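PDB 1LF9: glucoamylase from Thermoanaerobacterium thermosaccharolyticum, which hydrolyses terminal alpha-1,4-linked glucose units one after another from the non-reducing ends of glucan chains, releasing beta-D-glucose. Local coordinates for residues W341-Y346 and G392-E397; L365-K370 and Q380-S385; G376-N381 and D396-P401. All blocks are in the same frame, centred on the assembly; numbering follows the deposited sequence.

Contact 1: W341-Y346 and G392-E397. With AC1 (4,6-dideoxy-4-{[(1S,4R,5S,6S)-4,5,6-trihydroxy-3-(hydroxymethyl)cyclohex-2-en-1-yl]amino}-alpha-D-glucopyranose), chain C.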
loop_
_atom_site.group_PDB
_atom_site.type_symbol
_atom_site.label_atom_id
_atom_site.label_comp_id
_atom_site.label_asym_id
_atom_site.label_seq_id
_atom_site.Cartn_x
_atom_site.Cartn_y
_atom_site.Cartn_z
ATOM N N TRP A 341 5.668 -6.869 -5.671
ATOM C CA TRP A 341 6.304 -8.031 -5.045
ATOM C C TRP A 341 5.458 -9.241 -5.438
ATOM O O TRP A 341 4.232 -9.230 -5.292
ATOM C CB TRP A 341 6.282 -7.941 -3.520
ATOM C CG TRP A 341 7.414 -7.227 -2.853
ATOM C CD1 TRP A 341 8.525 -7.796 -2.294
ATOM C CD2 TRP A 341 7.472 -5.834 -2.529
ATOM N NE1 TRP A 341 9.260 -6.848 -1.625
ATOM C CE2 TRP A 341 8.638 -5.636 -1.751
ATOM C CE3 TRP A 341 6.650 -4.735 -2.814
ATOM C CZ2 TRP A 341 9.003 -4.379 -1.250
ATOM C CZ3 TRP A 341 7.011 -3.484 -2.317
ATOM C CH2 TRP A 341 8.179 -3.319 -1.542
ATOM N N SER A 342 6.126 -10.274 -5.930
ATOM C CA SER A 342 5.478 -11.504 -6.329
ATOM C C SER A 342 4.674 -12.100 -5.164
ATOM O O SER A 342 3.571 -12.606 -5.350
ATOM C CB SER A 342 6.551 -12.487 -6.795
ATOM O OG SER A 342 6.082 -13.823 -6.773
ATOM N N ARG A 343 5.237 -12.035 -3.961
ATOM C CA ARG A 343 4.562 -12.570 -2.785
ATOM C C ARG A 343 3.254 -11.834 -2.513
ATOM O O ARG A 343 2.189 -12.451 -2.458
ATOM C CB ARG A 343 5.485 -12.480 -1.560
ATOM C CG ARG A 343 4.810 -12.796 -0.220
ATOM C CD ARG A 343 5.808 -12.737 0.951
ATOM N NE ARG A 343 6.713 -11.602 0.814
ATOM C CZ ARG A 343 7.946 -11.670 0.317
ATOM N NH1 ARG A 343 8.454 -12.829 -0.083
ATOM N NH2 ARG A 343 8.655 -10.561 0.162
ATOM N N ASP A 344 3.333 -10.514 -2.362
ATOM C CA ASP A 344 2.145 -9.711 -2.072
ATOM C C ASP A 344 1.079 -9.838 -3.143
ATOM O O ASP A 344 -0.106 -9.917 -2.839
ATOM C CB ASP A 344 2.526 -8.233 -1.909
ATOM C CG ASP A 344 3.477 -8.008 -0.751
ATOM O OD1 ASP A 344 3.133 -7.218 0.146
ATOM O OD2 ASP A 344 4.561 -8.630 -0.736
ATOM N N LEU A 345 1.507 -9.846 -4.400
ATOM C CA LEU A 345 0.575 -9.953 -5.510
ATOM C C LEU A 345 -0.129 -11.307 -5.437
ATOM O O LEU A 345 -1.340 -11.399 -5.638
ATOM C CB LEU A 345 1.327 -9.785 -6.835
ATOM C CG LEU A 345 0.575 -10.009 -8.152
ATOM C CD1 LEU A 345 1.188 -9.169 -9.250
ATOM C CD2 LEU A 345 0.631 -11.491 -8.517
ATOM N N TYR A 346 0.642 -12.350 -5.144
ATOM C CA TYR A 346 0.113 -13.699 -5.015
ATOM C C TYR A 346 -1.059 -13.691 -4.044
ATOM O O TYR A 346 -2.146 -14.159 -4.366
ATOM C CB TYR A 346 1.217 -14.630 -4.510
ATOM C CG TYR A 346 0.743 -15.954 -3.953
ATOM C CD1 TYR A 346 0.172 -16.923 -4.775
ATOM C CD2 TYR A 346 0.895 -16.248 -2.600
ATOM C CE1 TYR A 346 -0.231 -18.158 -4.262
ATOM C CE2 TYR A 346 0.495 -17.473 -2.075
ATOM C CZ TYR A 346 -0.068 -18.426 -2.912
ATOM O OH TYR A 346 -0.459 -19.639 -2.388
ATOM N N GLY A 392 17.356 -9.399 -4.122
ATOM C CA GLY A 392 17.536 -10.569 -3.285
ATOM C C GLY A 392 16.907 -11.787 -3.939
ATOM O O GLY A 392 16.026 -11.642 -4.782
ATOM N N ILE A 393 17.357 -12.983 -3.563
ATOM C CA ILE A 393 16.803 -14.220 -4.120
ATOM C C ILE A 393 15.820 -14.879 -3.128
ATOM O O ILE A 393 16.227 -15.576 -2.194
ATOM C CB ILE A 393 17.927 -15.243 -4.448
ATOM C CG1 ILE A 393 19.012 -14.585 -5.312
ATOM C CG2 ILE A 393 17.335 -16.458 -5.157
ATOM C CD1 ILE A 393 18.526 -14.093 -6.648
ATOM N N GLN A 394 14.527 -14.653 -3.337
ATOM C CA GLN A 394 13.490 -15.224 -2.475
ATOM C C GLN A 394 12.820 -16.409 -3.170
ATOM O O GLN A 394 12.040 -16.231 -4.107
ATOM C CB GLN A 394 12.434 -14.165 -2.134
ATOM C CG GLN A 394 12.919 -13.098 -1.153
ATOM C CD GLN A 394 11.998 -11.883 -1.094
ATOM O OE1 GLN A 394 10.773 -12.009 -1.166
ATOM N NE2 GLN A 394 12.589 -10.702 -0.937
ATOM N N LEU A 395 13.127 -17.617 -2.707
ATOM C CA LEU A 395 12.550 -18.814 -3.302
ATOM C C LEU A 395 11.025 -18.872 -3.255
ATOM O O LEU A 395 10.402 -19.405 -4.172
ATOM C CB LEU A 395 13.146 -20.067 -2.648
ATOM C CG LEU A 395 14.430 -20.605 -3.293
ATOM C CD1 LEU A 395 14.110 -21.236 -4.638
ATOM C CD2 LEU A 395 15.434 -19.479 -3.468
ATOM N N ASP A 396 10.415 -18.332 -2.206
ATOM C CA ASP A 396 8.955 -18.373 -2.133
ATOM C C ASP A 396 8.364 -17.570 -3.281
ATOM O O ASP A 396 7.312 -17.922 -3.810
ATOM C CB ASP A 396 8.445 -17.837 -0.784
ATOM C CG ASP A 396 8.764 -16.367 -0.571
ATOM O OD1 ASP A 396 9.908 -15.957 -0.869
ATOM O OD2 ASP A 396 7.875 -15.628 -0.087
ATOM N N GLU A 397 9.050 -16.501 -3.682
ATOM C CA GLU A 397 8.559 -15.681 -4.774
ATOM C C GLU A 397 8.724 -16.368 -6.120
ATOM O O GLU A 397 8.099 -15.971 -7.105
ATOM C CB GLU A 397 9.239 -14.313 -4.782
ATOM C CG GLU A 397 8.815 -13.448 -3.600
ATOM C CD GLU A 397 9.061 -11.978 -3.840
ATOM O OE1 GLU A 397 10.176 -11.642 -4.289
ATOM O OE2 GLU A 397 8.149 -11.158 -3.577
HETATM C C1 AC1 C . 13.060 -3.773 4.770
HETATM O O2 AC1 C . 13.551 -5.344 6.537
HETATM C C2 AC1 C . 12.479 -4.804 5.762
HETATM C C4A AC1 C . 6.669 -7.876 1.802
HETATM C C3 AC1 C . 11.692 -5.916 5.002
HETATM O O3 AC1 C . 11.178 -6.845 5.966
HETATM C C4 AC1 C . 10.547 -5.246 4.205
HETATM N N4A AC1 C . 9.741 -6.279 3.480
HETATM C C5 AC1 C . 11.206 -4.221 3.163
HETATM O O5 AC1 C . 12.012 -3.204 3.915
HETATM C C6 AC1 C . 10.197 -3.467 2.323
HETATM C C1B AC1 C . 8.288 -6.228 3.859
HETATM C C2B AC1 C . 7.725 -7.645 4.197
HETATM O O2B AC1 C . 8.555 -8.207 5.190
HETATM C C3B AC1 C . 7.608 -8.529 2.926
HETATM O O3B AC1 C . 7.091 -9.795 3.256
HETATM O O4 AC1 C . 7.080 -8.440 0.572
HETATM C C5B AC1 C . 6.705 -6.308 1.798
HETATM C C7B AC1 C . 7.458 -5.575 2.732
HETATM C C6B AC1 C . 5.889 -5.561 0.747
HETATM O O6B AC1 C . 4.553 -5.356 1.239
#
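Glu-397 and Arg-343 bury more surface than any other pair here, joining the first turns of helices 342-355 and 395-407 beside the ligand AC1 in the active-site pocket of this family 15 enzyme. Glu-397 keeps CG beside its backbone N (chi1 -69°) and extends its chain to the start of the other helix, where OE2 accepts from the backbone N of Arg-343 at 3.1 Å on its anti side. The same oxygen lies over a face of the guanidinium in a long ion pair, no N-H pointing at it. Arg-343 NH1 forms a salt bridge with the syn lone pair of Asp-396 OD2 (2.9 Å), the two planes nearly coplanar, while NH1 and NH2 converge on the oxygen OE1 of Gln-394, at 2.7 Å from NH1. A glutamine suits this place because its NE2 can also serve Glu-438, the probable proton donor. Ser-342, small enough for the close helix approach, donates its OG hydrogen to an in-plane lone pair of Glu-397 O at 3.0 Å. With NH1 and NH2 held in plane by Asp-396 and Gln-394, the guanidinium donates from NH2 to AC1 O4 (2.7 Å), which donates to Asp-344 OD2 (2.8 Å). The buried positive charge is probably balanced by several acids, which would favour an ordered arginine holding the hydroxyls of the AC1 cyclitol ring, a probable stand-in for the terminal glucose.

Contact 2: L365-K370 and Q380-S385. With GLC (alpha-D-glucopyranose), chain B.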
loop_
_atom_site.group_PDB
_atom_site.type_symbol
_atom_site.label_atom_id
_atom_site.label_comp_id
_atom_site.label_asym_id
_atom_site.label_seq_id
_atom_site.Cartn_x
_atom_site.Cartn_y
_atom_site.Cartn_z
ATOM N N LEU A 365 -1.463 -12.719 -12.863
ATOM C CA LEU A 365 -0.634 -13.868 -13.206
ATOM C C LEU A 365 0.110 -13.593 -14.506
ATOM O O LEU A 365 1.296 -13.913 -14.638
ATOM C CB LEU A 365 -1.494 -15.122 -13.347
ATOM C CG LEU A 365 -0.768 -16.437 -13.626
ATOM C CD1 LEU A 365 0.305 -16.691 -12.575
ATOM C CD2 LEU A 365 -1.783 -17.564 -13.632
ATOM N N ASP A 366 -0.585 -12.993 -15.466
ATOM C CA ASP A 366 0.031 -12.671 -16.748
ATOM C C ASP A 366 1.135 -11.640 -16.583
ATOM O O ASP A 366 2.112 -11.638 -17.337
ATOM C CB ASP A 366 -1.025 -12.173 -17.728
ATOM C CG ASP A 366 -1.870 -13.300 -18.270
ATOM O OD1 ASP A 366 -3.106 -13.136 -18.362
ATOM O OD2 ASP A 366 -1.289 -14.357 -18.604
ATOM N N TYR A 367 0.984 -10.759 -15.602
ATOM C CA TYR A 367 2.012 -9.762 -15.343
ATOM C C TYR A 367 3.271 -10.519 -14.902
ATOM O O TYR A 367 4.373 -10.258 -15.394
ATOM C CB TYR A 367 1.562 -8.805 -14.241
ATOM C CG TYR A 367 2.627 -7.808 -13.875
ATOM C CD1 TYR A 367 3.023 -6.829 -14.778
ATOM C CD2 TYR A 367 3.290 -7.890 -12.654
ATOM C CE1 TYR A 367 4.060 -5.955 -14.481
ATOM C CE2 TYR A 367 4.330 -7.021 -12.346
ATOM C CZ TYR A 367 4.709 -6.057 -13.266
ATOM O OH TYR A 367 5.735 -5.197 -12.968
ATOM N N LEU A 368 3.096 -11.464 -13.977
ATOM C CA LEU A 368 4.208 -12.274 -13.481
ATOM C C LEU A 368 4.870 -13.004 -14.643
ATOM O O LEU A 368 6.093 -13.129 -14.695
ATOM C CB LEU A 368 3.720 -13.300 -12.456
ATOM C CG LEU A 368 3.129 -12.738 -11.163
ATOM C CD1 LEU A 368 2.548 -13.876 -10.332
ATOM C CD2 LEU A 368 4.205 -11.991 -10.391
ATOM N N ALA A 369 4.053 -13.498 -15.567
ATOM C CA ALA A 369 4.576 -14.191 -16.733
ATOM C C ALA A 369 5.509 -13.219 -17.452
ATOM O O ALA A 369 6.621 -13.574 -17.842
ATOM C CB ALA A 369 3.432 -14.614 -17.651
ATOM N N LYS A 370 5.046 -11.983 -17.610
ATOM C CA LYS A 370 5.833 -10.946 -18.260
ATOM C C LYS A 370 7.153 -10.756 -17.518
ATOM O O LYS A 370 8.224 -10.782 -18.123
ATOM C CB LYS A 370 5.054 -9.630 -18.275
ATOM C CG LYS A 370 5.893 -8.422 -18.660
ATOM C CD LYS A 370 5.090 -7.130 -18.610
ATOM C CE LYS A 370 5.992 -5.926 -18.845
ATOM N NZ LYS A 370 6.789 -6.061 -20.104
ATOM N N GLN A 380 13.379 -10.024 -6.506
ATOM C CA GLN A 380 12.812 -9.626 -5.212
ATOM C C GLN A 380 11.534 -8.808 -5.386
ATOM O O GLN A 380 10.477 -9.152 -4.852
ATOM C CB GLN A 380 13.837 -8.824 -4.405
ATOM C CG GLN A 380 13.328 -8.412 -3.036
ATOM C CD GLN A 380 14.434 -7.961 -2.102
ATOM O OE1 GLN A 380 15.618 -8.018 -2.442
ATOM N NE2 GLN A 380 14.049 -7.517 -0.905
ATOM N N ASN A 381 11.645 -7.708 -6.122
ATOM C CA ASN A 381 10.499 -6.861 -6.423
ATOM C C ASN A 381 10.869 -6.049 -7.655
ATOM O O ASN A 381 12.022 -6.071 -8.079
ATOM C CB ASN A 381 10.107 -5.969 -5.227
ATOM C CG ASN A 381 11.219 -5.030 -4.767
ATOM O OD1 ASN A 381 10.986 -4.185 -3.899
ATOM N ND2 ASN A 381 12.411 -5.168 -5.329
ATOM N N THR A 382 9.901 -5.355 -8.244
ATOM C CA THR A 382 10.166 -4.588 -9.456
ATOM C C THR A 382 9.252 -3.397 -9.579
ATOM O O THR A 382 8.215 -3.332 -8.922
ATOM C CB THR A 382 9.905 -5.425 -10.724
ATOM O OG1 THR A 382 8.514 -5.773 -10.772
ATOM C CG2 THR A 382 10.730 -6.691 -10.731
ATOM N N TRP A 383 9.637 -2.460 -10.438
ATOM C CA TRP A 383 8.804 -1.300 -10.699
ATOM C C TRP A 383 7.684 -1.894 -11.537
ATOM O O TRP A 383 7.780 -3.044 -11.964
ATOM C CB TRP A 383 9.562 -0.248 -11.513
ATOM C CG TRP A 383 10.677 0.416 -10.772
ATOM C CD1 TRP A 383 11.970 -0.012 -10.674
ATOM C CD2 TRP A 383 10.602 1.640 -10.028
ATOM N NE1 TRP A 383 12.707 0.874 -9.921
ATOM C CE2 TRP A 383 11.891 1.896 -9.512
ATOM C CE3 TRP A 383 9.566 2.545 -9.748
ATOM C CZ2 TRP A 383 12.177 3.023 -8.732
ATOM C CZ3 TRP A 383 9.851 3.670 -8.967
ATOM C CH2 TRP A 383 11.149 3.895 -8.471
ATOM N N ILE A 384 6.624 -1.138 -11.784
ATOM C CA ILE A 384 5.528 -1.691 -12.572
ATOM C C ILE A 384 5.996 -2.094 -13.971
ATOM O O ILE A 384 5.403 -2.964 -14.616
ATOM C CB ILE A 384 4.343 -0.699 -12.674
ATOM C CG1 ILE A 384 4.827 0.639 -13.211
ATOM C CG2 ILE A 384 3.697 -0.511 -11.294
ATOM C CD1 ILE A 384 3.703 1.605 -13.465
ATOM N N SER A 385 7.076 -1.473 -14.432
ATOM C CA SER A 385 7.622 -1.777 -15.751
ATOM C C SER A 385 8.173 -3.198 -15.795
ATOM O O SER A 385 8.346 -3.775 -16.869
ATOM C CB SER A 385 8.746 -0.801 -16.091
ATOM O OG SER A 385 9.844 -0.974 -15.208
HETATM C C1 GLC B . 17.486 -2.870 1.868
HETATM C C2 GLC B . 16.575 -1.775 2.520
HETATM C C3 GLC B . 15.726 -2.481 3.629
HETATM C C4 GLC B . 14.822 -3.582 2.938
HETATM C C5 GLC B . 15.746 -4.590 2.285
HETATM C C6 GLC B . 14.916 -5.656 1.542
HETATM O O2 GLC B . 17.399 -0.763 3.074
HETATM O O3 GLC B . 14.921 -1.503 4.227
HETATM O O4 GLC B . 14.002 -4.356 3.885
HETATM O O5 GLC B . 16.629 -3.906 1.309
HETATM O O6 GLC B . 15.676 -6.820 1.361
#
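Helix 358-375 and the irregular chain 380-385 keep their backbones well apart: the nearest CA atoms, those of Tyr-367 and Ile-384, are 9.2 Å from each other, and no backbone hydrogen bond joins the two. The helix belongs to the (alpha/alpha)6 barrel of family 15 glycoside hydrolases, and 380-385 is part of the loop that leads on from it towards helix 395-407. Long side chains therefore have to cover the distance. Tyr-367 does most of this. With CG anti to its backbone N (chi1 176°), its ring leaves the helix towards the loop, and the backbone oxygens of Trp-383 and Ile-384 both lie at the ring's edge, near its plane. A tyrosine fits well, since a rigid, largely apolar ring fills the interval and ends in a hydroxyl for a loop carbonyl. Thr-382 adds its own hydroxyl nearby, with OG1 3.6 Å from Tyr-367 OH. Towards the solvent, Lys-370 reaches across with its chain extended to CE, 3.8 Å from Ser-385 O, while its ammonium pairs with Asp-374 on its own helix. The one hydrogen bond across the contact runs from Tyr-367 OH to Ile-384 O at 2.8 Å, its donor standing 60° out of the carbonyl plane.

Contact 3: G376-N381 and D396-P401. With GLC (alpha-D-glucopyranose), chain B.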
loop_
_atom_site.group_PDB
_atom_site.type_symbol
_atom_site.label_atom_id
_atom_site.label_comp_id
_atom_site.label_asym_id
_atom_site.label_seq_id
_atom_site.Cartn_x
_atom_site.Cartn_y
_atom_site.Cartn_z
ATOM N N GLY A 376 13.971 -13.709 -16.668
ATOM C CA GLY A 376 14.395 -15.092 -16.584
ATOM C C GLY A 376 14.036 -15.709 -15.249
ATOM O O GLY A 376 14.279 -16.892 -15.021
ATOM N N MET A 377 13.458 -14.906 -14.361
ATOM C CA MET A 377 13.062 -15.385 -13.040
ATOM C C MET A 377 12.317 -14.280 -12.298
ATOM O O MET A 377 12.086 -13.206 -12.847
ATOM C CB MET A 377 14.307 -15.855 -12.256
ATOM C CG MET A 377 14.739 -15.015 -11.053
ATOM S SD MET A 377 15.490 -13.413 -11.437
ATOM C CE MET A 377 17.196 -13.712 -11.113
ATOM N N ILE A 378 11.912 -14.545 -11.064
ATOM C CA ILE A 378 11.211 -13.528 -10.297
ATOM C C ILE A 378 12.188 -12.764 -9.411
ATOM O O ILE A 378 12.763 -13.325 -8.481
ATOM C CB ILE A 378 10.126 -14.136 -9.379
ATOM C CG1 ILE A 378 9.064 -14.847 -10.214
ATOM C CG2 ILE A 378 9.485 -13.031 -8.533
ATOM C CD1 ILE A 378 8.178 -13.910 -11.014
ATOM N N PRO A 379 12.409 -11.476 -9.701
ATOM C CA PRO A 379 13.331 -10.694 -8.868
ATOM C C PRO A 379 12.617 -10.271 -7.572
ATOM O O PRO A 379 11.391 -10.196 -7.545
ATOM C CB PRO A 379 13.698 -9.518 -9.773
ATOM C CG PRO A 379 12.479 -9.337 -10.607
ATOM C CD PRO A 379 12.027 -10.737 -10.918
ATOM N N GLN A 380 13.379 -10.024 -6.506
ATOM C CA GLN A 380 12.812 -9.626 -5.212
ATOM C C GLN A 380 11.534 -8.808 -5.386
ATOM O O GLN A 380 10.477 -9.152 -4.852
ATOM C CB GLN A 380 13.837 -8.824 -4.405
ATOM C CG GLN A 380 13.328 -8.412 -3.036
ATOM C CD GLN A 380 14.434 -7.961 -2.102
ATOM O OE1 GLN A 380 15.618 -8.018 -2.442
ATOM N NE2 GLN A 380 14.049 -7.517 -0.905
ATOM N N ASN A 381 11.645 -7.708 -6.122
ATOM C CA ASN A 381 10.499 -6.861 -6.423
ATOM C C ASN A 381 10.869 -6.049 -7.655
ATOM O O ASN A 381 12.022 -6.071 -8.079
ATOM C CB ASN A 381 10.107 -5.969 -5.227
ATOM C CG ASN A 381 11.219 -5.030 -4.767
ATOM O OD1 ASN A 381 10.986 -4.185 -3.899
ATOM N ND2 ASN A 381 12.411 -5.168 -5.329
ATOM N N ASP A 396 10.415 -18.332 -2.206
ATOM C CA ASP A 396 8.955 -18.373 -2.133
ATOM C C ASP A 396 8.364 -17.570 -3.281
ATOM O O ASP A 396 7.312 -17.922 -3.810
ATOM C CB ASP A 396 8.445 -17.837 -0.784
ATOM C CG ASP A 396 8.764 -16.367 -0.571
ATOM O OD1 ASP A 396 9.908 -15.957 -0.869
ATOM O OD2 ASP A 396 7.875 -15.628 -0.087
ATOM N N GLU A 397 9.050 -16.501 -3.682
ATOM C CA GLU A 397 8.559 -15.681 -4.774
ATOM C C GLU A 397 8.724 -16.368 -6.120
ATOM O O GLU A 397 8.099 -15.971 -7.105
ATOM C CB GLU A 397 9.239 -14.313 -4.782
ATOM C CG GLU A 397 8.815 -13.448 -3.600
ATOM C CD GLU A 397 9.061 -11.978 -3.840
ATOM O OE1 GLU A 397 10.176 -11.642 -4.289
ATOM O OE2 GLU A 397 8.149 -11.158 -3.577
ATOM N N GLN A 398 9.556 -17.408 -6.159
ATOM C CA GLN A 398 9.755 -18.156 -7.393
ATOM C C GLN A 398 8.654 -19.210 -7.467
ATOM O O GLN A 398 8.225 -19.598 -8.554
ATOM C CB GLN A 398 11.114 -18.855 -7.396
ATOM C CG GLN A 398 12.287 -17.965 -7.027
ATOM C CD GLN A 398 12.377 -16.703 -7.874
ATOM O OE1 GLN A 398 12.331 -16.751 -9.104
ATOM N NE2 GLN A 398 12.527 -15.568 -7.212
ATOM N N ALA A 399 8.180 -19.646 -6.300
ATOM C CA ALA A 399 7.139 -20.661 -6.211
ATOM C C ALA A 399 5.694 -20.161 -6.274
ATOM O O ALA A 399 4.836 -20.816 -6.870
ATOM C CB ALA A 399 7.340 -21.476 -4.943
ATOM N N ASP A 400 5.414 -19.015 -5.663
ATOM C CA ASP A 400 4.050 -18.488 -5.642
ATOM C C ASP A 400 3.347 -18.355 -6.991
ATOM O O ASP A 400 2.168 -18.681 -7.112
ATOM C CB ASP A 400 4.004 -17.149 -4.896
ATOM C CG ASP A 400 4.163 -17.326 -3.401
ATOM O OD1 ASP A 400 3.933 -18.463 -2.930
ATOM O OD2 ASP A 400 4.501 -16.347 -2.699
ATOM N N PRO A 401 4.050 -17.850 -8.015
ATOM C CA PRO A 401 3.377 -17.727 -9.312
ATOM C C PRO A 401 2.994 -19.086 -9.911
ATOM O O PRO A 401 2.026 -19.192 -10.670
ATOM C CB PRO A 401 4.379 -16.928 -10.155
ATOM C CG PRO A 401 5.681 -17.111 -9.447
ATOM C CD PRO A 401 5.322 -17.111 -8.005
HETATM C C1 GLC B . 17.486 -2.870 1.868
HETATM C C2 GLC B . 16.575 -1.775 2.520
HETATM C C3 GLC B . 15.726 -2.481 3.629
HETATM C C4 GLC B . 14.822 -3.582 2.938
HETATM C C5 GLC B . 15.746 -4.590 2.285
HETATM C C6 GLC B . 14.916 -5.656 1.542
HETATM O O2 GLC B . 17.399 -0.763 3.074
HETATM O O3 GLC B . 14.921 -1.503 4.227
HETATM O O4 GLC B . 14.002 -4.356 3.885
HETATM O O5 GLC B . 16.629 -3.906 1.309
HETATM O O6 GLC B . 15.676 -6.820 1.361
#
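The wall of the substrate pocket in this (alpha/alpha)6 barrel is built partly from a loop, 376-381, laid against the start of helix 395-407, and the hydrogen bonds between them pair a side-chain amide with a backbone. Gln-398 turns its carboxamide to Ile-378 and meets both polar groups of that residue. Ile-378 N donates to OE1 at 3.0 Å, and NE2 donates to Ile-378 O at 2.6 Å in an almost straight bond (179°). Both bonds use lone pairs in the carbonyl planes, so the amide copies the way a neighbouring extended strand would pair. A glutamine can do this because it carries a donor and an acceptor side by side; the bend of its chain at chi2 (-54°) brings that end back to the loop. NE2 also bonds to the backbone O of Gln-394, just before the helix.

The side chain of Ile-378 supplies the apolar part. Its CG2 lies 4.0 Å from Glu-397 CB, and CG1 reaches Pro-401 CG at 4.1 Å. Both branches also pass close to Glu-397 O, and Val-372 of the preceding helix adds to this buried packing. Pro-401, having no N-H to give, sits where the helix kinks and offers its ring to the isoleucine instead.

Nearer the sugars, Glu-397 OE1 lies 2.6 Å from Gln-380 O. The first bond of the Gln-380 side chain points away from the helix; CG is anti to the backbone N (chi1 -178°) and the rest is extended. Its OE1 accepts from Gly-392 N, while NE2 serves Glu-438, the probable proton donor, and also gives a hydrogen to O6 of the glucose GLC at 2.9 Å.

Contacts 1 and 3 are buried and share Asp-396 and Glu-397, so the start of helix 395-407 is met by two elements, helix 342-355 in one and loop 376-381 in the other. Contact 2 is partly buried, with Lys-370 and Ser-385 towards solvent, and ties that loop's continuation back to helix 358-375; its touching residues lie farther from the sugars, although Gln-380 of its loop segment reaches GLC. The chemistry follows the place: charges and shared acceptors at AC1 in contact 1, amide-to-backbone pairing with apolar packing in contact 3, and a single tyrosine hydroxyl in contact 2. Leu-368 packs on the ring of Pro-401 and Leu-365 on its backbone oxygen, joining helices 358-375 and 395-407.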